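Local coordinates for protein branched-chain amino acid aminotransferase (Thermoproteus uzoniensis, PDB 5CE8) that probably transfers the amino group of leucine, isoleucine or valine to 2-oxoglutarate, using pyridoxal 5'-phosphate as cofactor, at residues A[41-46]-A[162-167]; A[102-107]-A[126-131]. All blocks are in the same frame, centred on the assembly; numbering follows the deposited sequence.

Contact 1: A[41-46]-A[162-167]; sequences GVFEGI and KATGIY. With PLP (pyridoxal-5'-phosphate), chain D.
Phe-43 offers a ring face to the aliphatic chain of Lys-162 and its ring edge to Tyr-167. With its CG set between the backbone N and the carbonyl carbon (chi1 62°), the Phe-43 ring turns so that Lys-162 CG lies over one face, 4.0 Å from the ring centroid, in a CH-pi contact. The far edge of the same ring points at the face of Tyr-167 in a T-shaped pair, with CZ of Phe-43 above the middle of the tyrosine ring and the planes at 79°. Lys-162 runs extended from CB to CE and bends only at its last torsion (chi4 71°), where NZ is joined covalently to C4A of pyridoxal phosphate at 1.4 Å. Tyr-167 OH is hydrogen-bonded to O3 of the cofactor, though the very short length is doubtful because O3 sits too close to the tyrosine ring in the model.

The backbones are joined by two hydrogen bonds, Phe-43 N to Lys-162 O (2.9 Å) and Thr-164 N to Gly-41 O (3.1 Å). Glu-44 brings its carboxylate no nearer than 4.0 Å, from OE1 to Lys-162 CD; its polar end is held instead by His-63 and Arg-66, both cofactor-binding residues. Tyr-38 of the second subunit adds another edge-to-face ring pair with Phe-43. The lysine-bound cofactor beside Tyr-167 places the contact in the active site of this class-IV aminotransferase.

Contact 2: A[102-107]-A[126-131]; sequences LYIRPV and VAIAAI
Ile-104 and Ile-128 meet through their CG2 methyls, 3.8 Å apart, on the sheet face where Pro-106 and Ala-130 also lie. In both, CG2 is anti to the backbone N (chi1, to CG1, -62° and -65°), which carries the methyl toward the neighbouring strand, while CG1, set alike in both, finds different neighbours: that of Ile-104 rests against Ala-130 CB, and that of Ile-128 lies beside CB of Pro-106 at 4.0 Å. Leu-102 extends the patch by setting CD1 against the Ala-130 methyl. Helix 82-95 covers this face, with Val-89 on Ile-104 and Ala-88 on Ile-128.

The strands, their axes 4.6 Å apart at closest approach, are neighbours in the antiparallel sheet of the smaller N-terminal domain of the class-IV aminotransferase fold, flanked by 41-50 and 14-17. Six backbone hydrogen bonds join Tyr-103 with Ile-131, Arg-105 with Ala-129 and Val-107 with Ala-127; the shortest are Arg-105 N to Ala-129 O and Val-107 N to Ala-127 O, both 2.7 Å. Pro-106, which has no N-H, falls in a non-hydrogen-bonded pair with Ile-128, so this pairing loses no bond.

On the other face fewer side chains touch across the strands. Val-107 CG1 stands 4.1 Å from Ala-127 CB, whereas the long side chains of Tyr-103 and Arg-105 lead away from the alanines of the partner strand. Bends at chi2 and chi3 fold Arg-105 back, and its NH2 donates to Tyr-103 OH at 2.8 Å, the oxygen lying close to the guanidinium plane. Its NH1 bonds Asn-37 and Tyr-38 of the second subunit, whose Ile-115 packs on Tyr-103 and Arg-105 and Leu-32 on Ala-129. Farther along, Ile-131 is partly exposed, and its CG2 approaches Tyr-103 O at 3.7 Å.

From the N terminus, the chain first lays down 41-46 on strand 41-50, passes through helices 60-74 and 82-95, and reaches 102-107. A turnaround of 18 residues brings it back as 126-131, closing contact 2, and only later does 162-167 return to 41-46 to close contact 1. The short loop is therefore nested within the long one. Strands 41-50 and 102-109 are neighbours, and Ile-46 O probably accepts a hydrogen bond from Ile-104 N at 2.6 Å, with Glu-44 N likewise facing Pro-106 O. The sheet thus connects the pairing of contact 2 to the cofactor-bearing segment preceding helix 167-179, and both contacts touch the second subunit.

Contact 1: A[41-46]-A[162-167]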
ATOM      1  N   GLY A  41      -6.451 -19.383  19.167  1.00 19.12           N
ATOM      2  CA  GLY A  41      -5.795 -20.632  19.500  1.00 18.05           C
ATOM      3  C   GLY A  41      -4.411 -20.597  18.889  1.00 20.09           C
ATOM      4  O   GLY A  41      -4.087 -19.682  18.061  1.00 20.66           O
ATOM      5  N   VAL A  42      -3.601 -21.543  19.291  1.00 18.50           N
ATOM      6  CA  VAL A  42      -2.397 -21.909  18.537  1.00 23.47           C
ATOM      7  C   VAL A  42      -2.331 -23.420  18.322  1.00 25.96           C
ATOM      8  O   VAL A  42      -2.910 -24.216  19.119  1.00 24.36           O
ATOM      9  CB  VAL A  42      -1.144 -21.387  19.206  1.00 21.87           C
ATOM     10  CG1 VAL A  42      -1.263 -19.906  19.333  1.00 21.08           C
ATOM     11  CG2 VAL A  42      -0.891 -21.962  20.560  1.00 20.42           C
ATOM     12  N   PHE A  43      -1.526 -23.829  17.347  1.00 20.67           N
ATOM     13  CA  PHE A  43      -1.334 -25.252  17.117  1.00 20.46           C
ATOM     14  C   PHE A  43       0.095 -25.497  16.641  1.00 21.20           C
ATOM     15  O   PHE A  43       0.889 -24.543  16.447  1.00 20.12           O
ATOM     16  CB  PHE A  43      -2.351 -25.824  16.139  1.00 19.43           C
ATOM     17  CG  PHE A  43      -2.293 -25.225  14.760  1.00 20.57           C
ATOM     18  CD1 PHE A  43      -2.886 -23.987  14.494  1.00 20.67           C
ATOM     19  CD2 PHE A  43      -1.649 -25.890  13.746  1.00 24.21           C
ATOM     20  CE1 PHE A  43      -2.747 -23.420  13.209  1.00 20.70           C
ATOM     21  CE2 PHE A  43      -1.598 -25.405  12.434  1.00 21.05           C
ATOM     22  CZ  PHE A  43      -2.128 -24.173  12.182  1.00 20.34           C
ATOM     23  N   GLU A  44       0.379 -26.779  16.459  1.00 20.62           N
ATOM     24  CA  GLU A  44       1.629 -27.303  15.897  1.00 18.55           C
ATOM     25  C   GLU A  44       1.406 -28.512  15.011  1.00 19.74           C
ATOM     26  O   GLU A  44       0.322 -29.120  14.965  1.00 23.45           O
ATOM     27  CB  GLU A  44       2.593 -27.717  16.994  1.00 17.77           C
ATOM     28  CG  GLU A  44       3.489 -26.601  17.501  1.00 20.55           C
ATOM     29  CD  GLU A  44       4.371 -26.001  16.416  1.00 19.30           C
ATOM     30  OE1 GLU A  44       4.630 -24.792  16.493  1.00 20.65           O
ATOM     31  OE2 GLU A  44       4.716 -26.759  15.499  1.00 19.46           O
ATOM     32  N   GLY A  45       2.467 -28.918  14.329  1.00 18.60           N
ATOM     33  CA  GLY A  45       2.419 -30.105  13.474  1.00 21.54           C
ATOM     34  C   GLY A  45       3.752 -30.760  13.708  1.00 21.20           C
ATOM     35  O   GLY A  45       4.773 -30.067  13.681  1.00 19.00           O
ATOM     36  N   ILE A  46       3.718 -32.022  14.117  1.00 18.72           N
ATOM     37  CA  ILE A  46       4.953 -32.728  14.431  1.00 20.02           C
ATOM     38  C   ILE A  46       4.844 -34.089  13.833  1.00 23.05           C
ATOM     39  O   ILE A  46       3.805 -34.727  13.977  1.00 19.75           O
ATOM     40  CB  ILE A  46       5.206 -32.882  15.906  1.00 20.65           C
ATOM     41  CG1 ILE A  46       5.102 -31.510  16.614  1.00 25.44           C
ATOM     42  CG2 ILE A  46       6.562 -33.578  16.128  1.00 18.48           C
ATOM     43  CD1 ILE A  46       5.118 -31.542  18.178  1.00 23.24           C
ATOM     44  N   LYS A 162       1.781 -19.564  14.958  1.00 21.07           N
ATOM     45  CA  LYS A 162       1.011 -20.639  14.325  1.00 20.40           C
ATOM     46  C   LYS A 162      -0.349 -20.614  14.953  1.00 20.29           C
ATOM     47  O   LYS A 162      -0.747 -21.453  15.814  1.00 20.16           O
ATOM     48  CB  LYS A 162       1.768 -21.929  14.462  1.00 18.68           C
ATOM     49  CG  LYS A 162       1.353 -22.939  13.379  1.00 18.69           C
ATOM     50  CD  LYS A 162       2.427 -24.083  13.263  1.00 17.87           C
ATOM     51  CE  LYS A 162       2.074 -25.092  12.233  1.00 21.06           C
ATOM     52  NZ  LYS A 162       2.242 -24.464  10.881  1.00 24.35           N
ATOM     53  N   ALA A 163      -1.096 -19.628  14.565  1.00 18.55           N
ATOM     54  CA  ALA A 163      -2.339 -19.314  15.256  1.00 19.92           C
ATOM     55  C   ALA A 163      -3.565 -19.591  14.427  1.00 17.69           C
ATOM     56  O   ALA A 163      -3.628 -19.210  13.285  1.00 19.97           O
ATOM     57  CB  ALA A 163      -2.317 -17.860  15.743  1.00 21.05           C
ATOM     58  N   THR A 164      -4.585 -20.134  15.058  1.00 17.18           N
ATOM     59  CA  THR A 164      -5.727 -20.852  14.416  1.00 20.65           C
ATOM     60  C   THR A 164      -6.482 -19.997  13.448  1.00 19.54           C
ATOM     61  O   THR A 164      -6.550 -20.316  12.221  1.00 20.22           O
ATOM     62  CB  THR A 164      -6.649 -21.482  15.509  1.00 19.38           C
ATOM     63  OG1 THR A 164      -7.016 -20.465  16.396  1.00 19.59           O
ATOM     64  CG2 THR A 164      -5.904 -22.610  16.370  1.00 16.30           C
ATOM     65  N   GLY A 165      -6.856 -18.820  13.934  1.00 19.76           N
ATOM     66  CA  GLY A 165      -7.663 -17.877  13.195  1.00 20.58           C
ATOM     67  C   GLY A 165      -7.053 -17.398  11.890  1.00 18.73           C
ATOM     68  O   GLY A 165      -7.741 -17.283  10.944  1.00 21.58           O
ATOM     69  N   ILE A 166      -5.722 -17.291  11.839  1.00 19.10           N
ATOM     70  CA  ILE A 166      -4.953 -16.966  10.551  1.00 17.67           C
ATOM     71  C   ILE A 166      -5.253 -17.918   9.411  1.00 17.98           C
ATOM     72  O   ILE A 166      -5.218 -17.487   8.261  1.00 19.10           O
ATOM     73  CB  ILE A 166      -3.428 -17.018  10.735  1.00 18.02           C
ATOM     74  CG1 ILE A 166      -3.001 -16.041  11.793  1.00 16.99           C
ATOM     75  CG2 ILE A 166      -2.618 -16.759   9.470  1.00 16.36           C
ATOM     76  CD1 ILE A 166      -1.620 -16.268  12.211  1.00 18.45           C
ATOM     77  N   TYR A 167      -5.505 -19.198   9.685  1.00 19.84           N
ATOM     78  CA  TYR A 167      -5.604 -20.250   8.599  1.00 19.23           C
ATOM     79  C   TYR A 167      -6.905 -20.228   7.680  1.00 19.51           C
ATOM     80  O   TYR A 167      -7.009 -20.996   6.694  1.00 18.86           O
ATOM     81  CB  TYR A 167      -5.187 -21.646   9.162  1.00 19.51           C
ATOM     82  CG  TYR A 167      -3.738 -21.605   9.437  1.00 19.54           C
ATOM     83  CD1 TYR A 167      -3.306 -20.933  10.516  1.00 20.16           C
ATOM     84  CD2 TYR A 167      -2.796 -22.105   8.547  1.00 21.94           C
ATOM     85  CE1 TYR A 167      -2.011 -20.645  10.702  1.00 21.34           C
ATOM     86  CE2 TYR A 167      -1.413 -21.917   8.809  1.00 23.87           C
ATOM     87  CZ  TYR A 167      -1.064 -21.150   9.915  1.00 22.34           C
ATOM     88  OH  TYR A 167       0.216 -20.873  10.339  1.00 25.01           O
TER
HETATM   89  N1  PLP D 301       3.938 -22.160   6.568  1.00 18.64           N
HETATM   90  C2  PLP D 301       2.866 -21.927   7.320  1.00 23.58           C
HETATM   91  C2A PLP D 301       1.898 -20.839   6.964  1.00 24.34           C
HETATM   92  C3  PLP D 301       2.547 -22.785   8.453  1.00 24.45           C
HETATM   93  O3  PLP D 301       1.370 -22.584   9.168  1.00 23.41           O
HETATM   94  C4  PLP D 301       3.487 -23.892   8.779  1.00 23.64           C
HETATM   95  C4A PLP D 301       3.274 -24.836   9.945  1.00 23.39           C
HETATM   96  C5  PLP D 301       4.668 -24.020   7.878  1.00 24.16           C
HETATM   97  C6  PLP D 301       4.800 -23.105   6.797  1.00 20.07           C
HETATM   98  C5A PLP D 301       5.706 -25.102   7.976  1.00 22.10           C
HETATM   99  O4P PLP D 301       6.294 -25.153   9.226  1.00 22.37           O
HETATM  100  P   PLP D 301       6.977 -26.496   9.690  1.00 23.52           P
HETATM  101  O1P PLP D 301       5.930 -27.662   9.664  1.00 24.84           O
HETATM  102  O2P PLP D 301       8.195 -26.650   8.885  1.00 20.22           O
HETATM  103  O3P PLP D 301       7.323 -26.364  11.147  1.00 19.84           O

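Contact 2: A[102-107]-A[126-131]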
ATOM      1  N   LEU A 102       3.494 -41.025  11.875  1.00 24.29           N
ATOM      2  CA  LEU A 102       2.424 -40.234  12.469  1.00 25.58           C
ATOM      3  C   LEU A 102       2.612 -38.750  12.184  1.00 24.38           C
ATOM      4  O   LEU A 102       3.738 -38.327  11.988  1.00 24.05           O
ATOM      5  CB  LEU A 102       2.469 -40.350  13.974  1.00 25.71           C
ATOM      6  CG  LEU A 102       2.395 -41.714  14.660  1.00 27.95           C
ATOM      7  CD1 LEU A 102       2.527 -41.513  16.199  1.00 27.21           C
ATOM      8  CD2 LEU A 102       1.136 -42.464  14.213  1.00 25.61           C
ATOM      9  N   TYR A 103       1.490 -38.045  12.143  1.00 24.30           N
ATOM     10  CA  TYR A 103       1.395 -36.613  12.332  1.00 24.03           C
ATOM     11  C   TYR A 103       0.740 -36.395  13.686  1.00 24.25           C
ATOM     12  O   TYR A 103      -0.310 -36.936  14.000  1.00 29.25           O
ATOM     13  CB  TYR A 103       0.549 -36.042  11.230  1.00 28.47           C
ATOM     14  CG  TYR A 103       0.477 -34.549  11.222  1.00 25.58           C
ATOM     15  CD1 TYR A 103      -0.514 -33.886  11.939  1.00 24.44           C
ATOM     16  CD2 TYR A 103       1.378 -33.792  10.484  1.00 28.39           C
ATOM     17  CE1 TYR A 103      -0.600 -32.520  11.932  1.00 26.13           C
ATOM     18  CE2 TYR A 103       1.302 -32.398  10.475  1.00 25.91           C
ATOM     19  CZ  TYR A 103       0.279 -31.781  11.152  1.00 24.43           C
ATOM     20  OH  TYR A 103       0.222 -30.405  11.227  1.00 25.82           O
ATOM     21  N   ILE A 104       1.403 -35.633  14.507  1.00 22.30           N
ATOM     22  CA  ILE A 104       0.960 -35.259  15.831  1.00 22.88           C
ATOM     23  C   ILE A 104       0.473 -33.747  15.854  1.00 21.47           C
ATOM     24  O   ILE A 104       1.197 -32.814  15.430  1.00 20.17           O
ATOM     25  CB  ILE A 104       2.146 -35.448  16.782  1.00 20.51           C
ATOM     26  CG1 ILE A 104       2.602 -36.960  16.836  1.00 24.96           C
ATOM     27  CG2 ILE A 104       1.801 -34.994  18.187  1.00 23.22           C
ATOM     28  CD1 ILE A 104       4.103 -37.071  17.070  1.00 24.15           C
ATOM     29  N   ARG A 105      -0.750 -33.540  16.287  1.00 18.07           N
ATOM     30  CA  ARG A 105      -1.316 -32.201  16.397  1.00 19.42           C
ATOM     31  C   ARG A 105      -1.567 -31.691  17.840  1.00 19.91           C
ATOM     32  O   ARG A 105      -2.584 -32.131  18.497  1.00 21.93           O
ATOM     33  CB  ARG A 105      -2.657 -32.238  15.751  1.00 19.54           C
ATOM     34  CG  ARG A 105      -3.434 -30.920  15.879  1.00 18.21           C
ATOM     35  CD  ARG A 105      -2.767 -29.633  15.373  1.00 19.83           C
ATOM     36  NE  ARG A 105      -2.269 -29.598  14.003  1.00 18.85           N
ATOM     37  CZ  ARG A 105      -2.967 -29.307  12.916  1.00 20.97           C
ATOM     38  NH1 ARG A 105      -4.285 -29.063  12.904  1.00 21.47           N
ATOM     39  NH2 ARG A 105      -2.329 -29.291  11.772  1.00 20.83           N
ATOM     40  N   PRO A 106      -0.666 -30.838  18.350  1.00 20.20           N
ATOM     41  CA  PRO A 106      -0.928 -30.119  19.600  1.00 19.97           C
ATOM     42  C   PRO A 106      -1.781 -28.931  19.264  1.00 21.66           C
ATOM     43  O   PRO A 106      -1.439 -28.180  18.315  1.00 23.03           O
ATOM     44  CB  PRO A 106       0.440 -29.672  20.094  1.00 18.64           C
ATOM     45  CG  PRO A 106       1.380 -30.364  19.331  1.00 18.53           C
ATOM     46  CD  PRO A 106       0.751 -30.883  18.057  1.00 18.24           C
ATOM     47  N   VAL A 107      -2.884 -28.752  19.992  1.00 17.90           N
ATOM     48  CA  VAL A 107      -3.727 -27.663  19.839  1.00 17.69           C
ATOM     49  C   VAL A 107      -4.012 -27.039  21.194  1.00 21.63           C
ATOM     50  O   VAL A 107      -4.400 -27.720  22.119  1.00 22.74           O
ATOM     51  CB  VAL A 107      -4.998 -27.949  19.057  1.00 17.40           C
ATOM     52  CG1 VAL A 107      -5.797 -29.074  19.602  1.00 17.59           C
ATOM     53  CG2 VAL A 107      -5.824 -26.691  18.911  1.00 19.39           C
ATOM     54  N   VAL A 126      -4.621 -27.697  26.497  1.00 24.47           N
ATOM     55  CA  VAL A 126      -3.851 -28.279  25.436  1.00 22.73           C
ATOM     56  C   VAL A 126      -4.354 -29.698  25.157  1.00 20.99           C
ATOM     57  O   VAL A 126      -4.584 -30.475  26.036  1.00 24.15           O
ATOM     58  CB  VAL A 126      -2.362 -28.254  25.644  1.00 22.32           C
ATOM     59  CG1 VAL A 126      -1.658 -28.935  24.452  1.00 23.16           C
ATOM     60  CG2 VAL A 126      -1.864 -26.814  25.787  1.00 21.41           C
ATOM     61  N   ALA A 127      -4.659 -29.983  23.915  1.00 18.40           N
ATOM     62  CA  ALA A 127      -4.946 -31.377  23.482  1.00 17.61           C
ATOM     63  C   ALA A 127      -3.908 -31.759  22.466  1.00 21.55           C
ATOM     64  O   ALA A 127      -3.445 -30.886  21.620  1.00 17.19           O
ATOM     65  CB  ALA A 127      -6.334 -31.478  22.892  1.00 17.52           C
ATOM     66  N   ILE A 128      -3.536 -33.022  22.513  1.00 20.20           N
ATOM     67  CA  ILE A 128      -2.498 -33.588  21.659  1.00 21.59           C
ATOM     68  C   ILE A 128      -2.939 -34.922  21.186  1.00 24.73           C
ATOM     69  O   ILE A 128      -3.123 -35.885  21.958  1.00 24.39           O
ATOM     70  CB  ILE A 128      -1.162 -33.837  22.307  1.00 20.87           C
ATOM     71  CG1 ILE A 128      -0.490 -32.580  22.737  1.00 22.23           C
ATOM     72  CG2 ILE A 128      -0.224 -34.618  21.359  1.00 23.27           C
ATOM     73  CD1 ILE A 128       0.506 -32.787  23.866  1.00 22.06           C
ATOM     74  N   ALA A 129      -3.090 -34.959  19.886  1.00 21.70           N
ATOM     75  CA  ALA A 129      -3.472 -36.143  19.129  1.00 26.98           C
ATOM     76  C   ALA A 129      -2.353 -36.559  18.214  1.00 27.53           C
ATOM     77  O   ALA A 129      -1.660 -35.686  17.594  1.00 24.24           O
ATOM     78  CB  ALA A 129      -4.668 -35.836  18.286  1.00 29.10           C
ATOM     79  N   ALA A 130      -2.239 -37.885  18.108  1.00 29.67           N
ATOM     80  CA  ALA A 130      -1.269 -38.599  17.272  1.00 31.57           C
ATOM     81  C   ALA A 130      -2.007 -39.501  16.300  1.00 33.94           C
ATOM     82  O   ALA A 130      -2.746 -40.365  16.738  1.00 34.26           O
ATOM     83  CB  ALA A 130      -0.359 -39.421  18.155  1.00 33.75           C
ATOM     84  N   ILE A 131      -1.836 -39.285  14.994  1.00 26.41           N
ATOM     85  CA  ILE A 131      -2.576 -39.964  14.020  1.00 32.20           C
ATOM     86  C   ILE A 131      -1.695 -40.601  12.916  1.00 32.91           C
ATOM     87  O   ILE A 131      -0.727 -39.987  12.435  1.00 26.51           O
ATOM     88  CB  ILE A 131      -3.700 -38.994  13.477  1.00 34.91           C
ATOM     89  CG1 ILE A 131      -3.527 -38.600  12.015  1.00 35.31           C
ATOM     90  CG2 ILE A 131      -3.857 -37.746  14.371  1.00 36.05           C
ATOM     91  CD1 ILE A 131      -4.712 -37.831  11.443  1.00 36.12           C
TER